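PDB 5O51: Rho guanyl nucleotide exchange factor (Rom2), putative from Aspergillus fumigatus Af293, which probably acts as a guanine nucleotide exchange factor for Rho-type GTPases, this chain being its CNH domain, a seven-bladed beta-propeller. Local coordinates for residues 100-103 and 104-107; 215-218 and 219-222; 290-294 and 295-299. All coordinates share one frame; numbering follows the deposited sequence.

Contact 1 of 3, residues 100-103 and 104-107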
loop_
_atom_site.group_PDB
_atom_site.type_symbol
_atom_site.label_atom_id
_atom_site.label_comp_id
_atom_site.label_asym_id
_atom_site.label_seq_id
_atom_site.Cartn_x
_atom_site.Cartn_y
_atom_site.Cartn_z
ATOM N N ASN A 100 -4.352 -21.614 21.589
ATOM C CA ASN A 100 -4.886 -20.711 22.627
ATOM C C ASN A 100 -3.868 -19.800 23.292
ATOM O O ASN A 100 -4.262 -19.011 24.143
ATOM C CB ASN A 100 -5.630 -21.514 23.704
ATOM C CG ASN A 100 -6.898 -22.173 23.175
ATOM O OD1 ASN A 100 -7.555 -21.678 22.248
ATOM N ND2 ASN A 100 -7.256 -23.296 23.778
ATOM N N SER A 101 -2.585 -19.874 22.910
ATOM C CA SER A 101 -1.528 -19.081 23.577
ATOM C C SER A 101 -1.828 -17.567 23.558
ATOM O O SER A 101 -2.410 -17.035 22.609
ATOM C CB SER A 101 -0.140 -19.328 22.968
ATOM O OG SER A 101 -0.018 -18.620 21.755
ATOM N N VAL A 102 -1.429 -16.903 24.635
ATOM C CA VAL A 102 -1.664 -15.475 24.798
ATOM C C VAL A 102 -1.006 -14.574 23.702
ATOM O O VAL A 102 -1.516 -13.490 23.433
ATOM C CB VAL A 102 -1.273 -15.022 26.251
ATOM C CG1 VAL A 102 0.235 -15.178 26.504
ATOM C CG2 VAL A 102 -1.768 -13.592 26.518
ATOM N N ALA A 103 0.082 -15.028 23.070
ATOM C CA ALA A 103 0.650 -14.354 21.876
ATOM C C ALA A 103 -0.302 -14.175 20.668
ATOM O O ALA A 103 -0.186 -13.195 19.938
ATOM C CB ALA A 103 1.915 -15.072 21.426
ATOM N N LYS A 104 -1.249 -15.096 20.462
ATOM C CA LYS A 104 -2.267 -14.932 19.405
ATOM C C LYS A 104 -3.446 -14.101 19.858
ATOM O O LYS A 104 -4.421 -13.995 19.145
ATOM C CB LYS A 104 -2.728 -16.284 18.859
ATOM C CG LYS A 104 -1.549 -17.130 18.341
ATOM C CD LYS A 104 -2.018 -18.393 17.698
ATOM C CE LYS A 104 -0.846 -19.303 17.295
ATOM N NZ LYS A 104 -0.359 -18.851 15.967
ATOM N N ARG A 105 -3.360 -13.464 21.018
ATOM C CA ARG A 105 -4.462 -12.532 21.442
ATOM C C ARG A 105 -4.390 -11.138 20.776
ATOM O O ARG A 105 -3.342 -10.512 20.800
ATOM C CB ARG A 105 -4.459 -12.371 22.967
ATOM C CG ARG A 105 -5.830 -12.011 23.555
ATOM C CD ARG A 105 -5.925 -12.441 25.019
ATOM N NE ARG A 105 -5.916 -13.901 25.160
ATOM C CZ ARG A 105 -5.925 -14.561 26.317
ATOM N NH1 ARG A 105 -5.939 -13.896 27.470
ATOM N NH2 ARG A 105 -5.921 -15.897 26.318
ATOM N N PRO A 106 -5.483 -10.665 20.165
ATOM C CA PRO A 106 -5.367 -9.316 19.587
ATOM C C PRO A 106 -5.481 -8.207 20.583
ATOM O O PRO A 106 -6.224 -8.332 21.510
ATOM C CB PRO A 106 -6.548 -9.233 18.606
ATOM C CG PRO A 106 -7.515 -10.260 19.110
ATOM C CD PRO A 106 -6.626 -11.392 19.573
ATOM N N LYS A 107 -4.761 -7.114 20.345
ATOM C CA LYS A 107 -4.967 -5.862 21.023
ATOM C C LYS A 107 -5.697 -4.881 20.071
ATOM O O LYS A 107 -5.151 -4.452 19.047
ATOM C CB LYS A 107 -3.618 -5.381 21.500
ATOM C CG LYS A 107 -3.658 -4.259 22.498
ATOM C CD LYS A 107 -2.437 -4.306 23.422
ATOM C CE LYS A 107 -2.090 -2.915 23.970
ATOM N NZ LYS A 107 -3.262 -2.167 24.539
#
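Asn100 meets Arg105 only loosely, its backbone O lying 4.1 Å from Arg105 NH2. Ser101 does more. Ser101 O accepts from Lys104 N at 3.1 Å. Ser101 OG lies 4.0 Å from Lys104 CG, alongside the start of that chain. Ser101 OG has its main partner in Glu97 OE1, with Gly98 O also within hydrogen-bonding distance, both just upstream. Val102 repeats the three-residue step, with Arg105 N bonded to Val102 O at 3.0 Å. These two successive bonds make one short turn of 3-10 helix. Val102 also offers a methyl to the arginine. Val102 CG2 stands 4.2 Å above one face of the Arg105 guanidinium, offset toward its rim. Arg105 reaches this place with CG anti to its own N (chi1 -154°) and a bend at chi3 (-67°), which folds the chain back beside the turn. Ala103 is buried, and its CB packs against the loop at Glu91 and Glu97. Lys104 leaves the turn on a mostly extended chain, and NZ is held by the carbonyls of Ala92 and Val59. The turn thus lies at the surface, in the connection from strand 84-89 to strand 107-110, one of the two outermost strands of its four-stranded sheet. Lys104 also ties this connection to strand 57-61 of the preceding sheet.

Contact 2 of 3, residues 215-218 and 219-222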
loop_
_atom_site.group_PDB
_atom_site.type_symbol
_atom_site.label_atom_id
_atom_site.label_comp_id
_atom_site.label_asym_id
_atom_site.label_seq_id
_atom_site.Cartn_x
_atom_site.Cartn_y
_atom_site.Cartn_z
ATOM N N ALA A 215 -1.326 28.783 -9.326
ATOM C CA ALA A 215 -0.798 29.626 -10.427
ATOM C C ALA A 215 -0.100 28.863 -11.581
ATOM O O ALA A 215 0.104 29.421 -12.680
ATOM C CB ALA A 215 0.160 30.676 -9.885
ATOM N N ASP A 216 0.276 27.613 -11.342
ATOM C CA ASP A 216 1.043 26.871 -12.343
ATOM C C ASP A 216 0.040 26.351 -13.352
ATOM O O ASP A 216 -0.805 25.507 -13.091
ATOM C CB ASP A 216 1.857 25.750 -11.729
ATOM C CG ASP A 216 2.774 25.072 -12.730
ATOM O OD1 ASP A 216 2.881 25.512 -13.900
ATOM O OD2 ASP A 216 3.396 24.075 -12.317
ATOM N N THR A 217 0.170 26.912 -14.525
ATOM C CA THR A 217 -0.806 26.854 -15.534
ATOM C C THR A 217 -0.571 25.569 -16.278
ATOM O O THR A 217 -1.469 25.094 -16.945
ATOM C CB THR A 217 -0.630 28.125 -16.443
ATOM O OG1 THR A 217 -1.907 28.599 -16.858
ATOM C CG2 THR A 217 0.259 27.908 -17.665
ATOM N N SER A 218 0.669 25.046 -16.205
ATOM C CA SER A 218 1.022 23.772 -16.833
ATOM C C SER A 218 0.366 22.594 -16.074
ATOM O O SER A 218 0.414 21.479 -16.566
ATOM C CB SER A 218 2.562 23.606 -16.974
ATOM O OG SER A 218 3.194 23.095 -15.792
ATOM N N LEU A 219 -0.223 22.866 -14.896
ATOM C CA LEU A 219 -1.004 21.897 -14.104
ATOM C C LEU A 219 -2.517 22.029 -14.221
ATOM O O LEU A 219 -3.243 21.471 -13.428
ATOM C CB LEU A 219 -0.620 21.996 -12.613
ATOM C CG LEU A 219 0.848 21.735 -12.222
ATOM C CD1 LEU A 219 1.074 22.073 -10.745
ATOM C CD2 LEU A 219 1.272 20.301 -12.518
ATOM N N ASP A 220 -3.000 22.730 -15.239
ATOM C CA ASP A 220 -4.433 22.895 -15.430
ATOM C C ASP A 220 -5.201 21.624 -15.760
ATOM O O ASP A 220 -6.372 21.523 -15.433
ATOM C CB ASP A 220 -4.709 23.937 -16.538
ATOM C CG ASP A 220 -5.256 25.222 -15.982
ATOM O OD1 ASP A 220 -4.537 25.912 -15.195
ATOM O OD2 ASP A 220 -6.429 25.502 -16.300
ATOM N N PHE A 221 -4.570 20.663 -16.434
ATOM C CA PHE A 221 -5.198 19.354 -16.706
ATOM C C PHE A 221 -5.664 18.651 -15.436
ATOM O O PHE A 221 -6.724 17.990 -15.403
ATOM C CB PHE A 221 -4.299 18.458 -17.588
ATOM C CG PHE A 221 -3.038 17.951 -16.912
ATOM C CD1 PHE A 221 -3.070 16.806 -16.097
ATOM C CD2 PHE A 221 -1.807 18.597 -17.111
ATOM C CE1 PHE A 221 -1.922 16.362 -15.443
ATOM C CE2 PHE A 221 -0.650 18.152 -16.462
ATOM C CZ PHE A 221 -0.695 17.023 -15.636
ATOM N N VAL A 222 -4.905 18.809 -14.363
ATOM C CA VAL A 222 -5.326 18.224 -13.114
ATOM C C VAL A 222 -6.657 18.883 -12.663
ATOM O O VAL A 222 -7.609 18.184 -12.229
ATOM C CB VAL A 222 -4.255 18.414 -12.028
ATOM C CG1 VAL A 222 -4.739 17.821 -10.704
ATOM C CG2 VAL A 222 -2.881 17.849 -12.468
#
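The carboxylate of Asp216 and the isobutyl group of Leu219 cross obliquely. Asp216 OD2 lies 3.4 Å from Leu219 CD1, and Asp216 CB is 3.9 Å from the same methyl. With Asp216 CG anti to the backbone N (chi1 -174°), the carboxylate lies near Ser218, and its OD1 takes two bonds there from the same face. Ser218 N donates to Asp216 OD1 at 3.2 Å, from 54° above the plane, and closes an Asx turn. Ser218 OG donates to Asp216 OD1 at 3.1 Å, on the syn side. OD2 is satisfied by Arg257 N, so both oxygens of this buried group are used. Two backbone bonds wind the chain here. Leu219 N bonds to Asp216 O and Asp220 N to Thr217 O, both at 3.3 Å. The Phe221 ring comes obliquely to Ser218 O, with Phe221 CE2 3.5 Å from that oxygen. This 3-10 turn leads into helix 220-224, with Leu219 at its N-cap position. The short helix follows strand 208-210 and precedes strand 230-236 in the chain, in the link from one blade to the next. Leu219 and Val222 pack on Phe249 of strand 247-251, and Phe221 meets Phe247 and Phe249 edge-to-face.

Contact 3 of 3, residues 290-294 and 295-299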
loop_
_atom_site.group_PDB
_atom_site.type_symbol
_atom_site.label_atom_id
_atom_site.label_comp_id
_atom_site.label_asym_id
_atom_site.label_seq_id
_atom_site.Cartn_x
_atom_site.Cartn_y
_atom_site.Cartn_z
ATOM N N ILE A 290 3.651 -0.949 -17.956
ATOM C CA ILE A 290 5.064 -0.610 -17.633
ATOM C C ILE A 290 5.661 0.485 -18.587
ATOM O O ILE A 290 5.719 0.268 -19.799
ATOM C CB ILE A 290 5.919 -1.864 -17.618
ATOM C CG1 ILE A 290 5.280 -2.905 -16.657
ATOM C CG2 ILE A 290 7.368 -1.526 -17.277
ATOM C CD1 ILE A 290 5.895 -4.289 -16.875
ATOM N N ARG A 291 6.003 1.661 -18.000
ATOM C CA ARG A 291 6.636 2.779 -18.724
ATOM C C ARG A 291 8.075 3.068 -18.217
ATOM O O ARG A 291 8.396 2.878 -17.022
ATOM C CB ARG A 291 5.861 4.094 -18.585
ATOM C CG ARG A 291 4.352 4.054 -18.912
ATOM C CD ARG A 291 4.071 4.288 -20.354
ATOM N NE ARG A 291 2.662 4.477 -20.588
ATOM C CZ ARG A 291 2.076 5.580 -21.077
ATOM N NH1 ARG A 291 2.791 6.666 -21.430
ATOM N NH2 ARG A 291 0.728 5.584 -21.214
ATOM N N HIS A 292 8.877 3.619 -19.144
ATOM C CA HIS A 292 10.228 4.183 -18.877
ATOM C C HIS A 292 10.180 5.548 -18.193
ATOM O O HIS A 292 9.634 6.490 -18.714
ATOM C CB HIS A 292 11.006 4.291 -20.179
ATOM C CG HIS A 292 12.481 4.248 -19.994
ATOM N ND1 HIS A 292 13.181 5.339 -19.570
ATOM C CD2 HIS A 292 13.397 3.274 -20.230
ATOM C CE1 HIS A 292 14.466 5.034 -19.488
ATOM N NE2 HIS A 292 14.619 3.788 -19.888
ATOM N N ILE A 293 10.763 5.667 -17.014
ATOM C CA ILE A 293 10.731 6.911 -16.244
ATOM C C ILE A 293 11.414 8.117 -16.920
ATOM O O ILE A 293 11.063 9.242 -16.664
ATOM C CB ILE A 293 11.325 6.642 -14.807
ATOM C CG1 ILE A 293 11.062 7.771 -13.816
ATOM C CG2 ILE A 293 12.843 6.433 -14.840
ATOM C CD1 ILE A 293 9.627 7.871 -13.348
ATOM N N GLU A 294 12.429 7.890 -17.738
ATOM C CA GLU A 294 13.079 8.994 -18.453
ATOM C C GLU A 294 12.299 9.439 -19.659
ATOM O O GLU A 294 11.977 10.653 -19.794
ATOM C CB GLU A 294 14.505 8.606 -18.863
ATOM C CG GLU A 294 15.452 8.314 -17.708
ATOM C CD GLU A 294 15.460 9.414 -16.647
ATOM O OE1 GLU A 294 14.997 10.549 -16.918
ATOM O OE2 GLU A 294 15.939 9.141 -15.507
ATOM N N THR A 295 11.987 8.493 -20.538
ATOM C CA THR A 295 11.380 8.876 -21.807
ATOM C C THR A 295 9.866 8.930 -21.791
ATOM O O THR A 295 9.290 9.529 -22.678
ATOM C CB THR A 295 11.766 7.916 -22.894
ATOM O OG1 THR A 295 11.142 6.667 -22.638
ATOM C CG2 THR A 295 13.353 7.773 -22.979
ATOM N N SER A 296 9.241 8.217 -20.848
ATOM C CA SER A 296 7.779 8.122 -20.620
ATOM C C SER A 296 7.109 7.224 -21.600
ATOM O O SER A 296 5.897 7.010 -21.494
ATOM C CB SER A 296 7.041 9.450 -20.542
ATOM O OG SER A 296 6.760 9.969 -21.861
ATOM N N GLU A 297 7.897 6.577 -22.430
ATOM C CA GLU A 297 7.381 5.634 -23.413
ATOM C C GLU A 297 6.918 4.298 -22.783
ATOM O O GLU A 297 7.472 3.835 -21.759
ATOM C CB GLU A 297 8.472 5.335 -24.472
ATOM C CG GLU A 297 9.539 4.344 -23.971
ATOM C CD GLU A 297 10.915 4.346 -24.681
ATOM O OE1 GLU A 297 11.006 3.863 -25.834
ATOM O OE2 GLU A 297 11.916 4.732 -24.034
ATOM N N LEU A 298 5.987 3.664 -23.481
ATOM C CA LEU A 298 5.417 2.377 -23.165
ATOM C C LEU A 298 6.439 1.274 -23.409
ATOM O O LEU A 298 6.954 1.163 -24.499
ATOM C CB LEU A 298 4.178 2.105 -24.039
ATOM C CG LEU A 298 3.540 0.730 -23.859
ATOM C CD1 LEU A 298 3.097 0.554 -22.386
ATOM C CD2 LEU A 298 2.381 0.554 -24.782
ATOM N N ILE A 299 6.704 0.450 -22.395
ATOM C CA ILE A 299 7.607 -0.705 -22.533
ATOM C C ILE A 299 6.848 -2.005 -22.676
ATOM O O ILE A 299 7.205 -2.792 -23.535
ATOM C CB ILE A 299 8.525 -0.814 -21.306
ATOM C CG1 ILE A 299 9.406 0.430 -21.182
ATOM C CG2 ILE A 299 9.397 -2.097 -21.308
ATOM C CD1 ILE A 299 10.542 0.469 -22.208
#
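Arg291 reaches across the hairpin to the backbone of Ser296. Arg291 NH1 donates to Ser296 O at 3.1 Å, nearly along the C=O axis and only 4° out of the guanidinium plane. A bend at chi2 (-88°) lays the chain over the opposite strand, with Arg291 CD 3.7 Å from Leu298 CA. Arg291 and Leu298 form an antiparallel non-hydrogen-bonded pair, their side chains on one face of the sheet. The backbone bonds flank this pair: Ile299 N to Ile290 O at 2.8 Å, and His292 N to Glu297 O at 3.0 Å. Ser296 N then bonds to His292 O at 2.8 Å and closes the loop. Within the loop Thr295 OG1 accepts from Glu297 N in an ST turn and donates to Glu297 OE2. His292 lies side by side with Glu297, ring and carboxylate planes 52° apart. His292 CB is 3.4 Å from Thr295 OG1, while His292 ND1 accepts from Glu294 N at 3.2 Å. Farther out, a salt bridge from Glu289 to NE helps to position Arg291, and Arg259 pairs with Glu294. Ile290 packs on Tyr279 and Leu281 of the adjacent strand 279-284. The loop of this hairpin is therefore set largely by polar groups acting on its own backbone. The bond from Glu294 N is consistent with a His292 ND1 that carries no proton, and the arginine's charge would probably strengthen its hold on Ser296 O.

How the contacts relate
All three contacts are local turns on the outer parts of the propeller, and they hold different elements. Contacts 1 and 3 are surface contacts, while contact 2 is partly buried. Contact 1 lies on the opposite side of the chain's centre from the other two. Contacts 2 and 3 are closer, with nearest atoms about 12 Å apart, but do not touch. Contacts 1 and 2 both wind through 3-10 turns in connections between strands. Contact 3 instead joins the last two strands of one sheet. In contact 2 a carboxylate organises the turn beside aromatic packing. The lysine of contact 1 binds carbonyls beyond its own turn, whereas the arginine of contact 3 binds a carbonyl of its own hairpin.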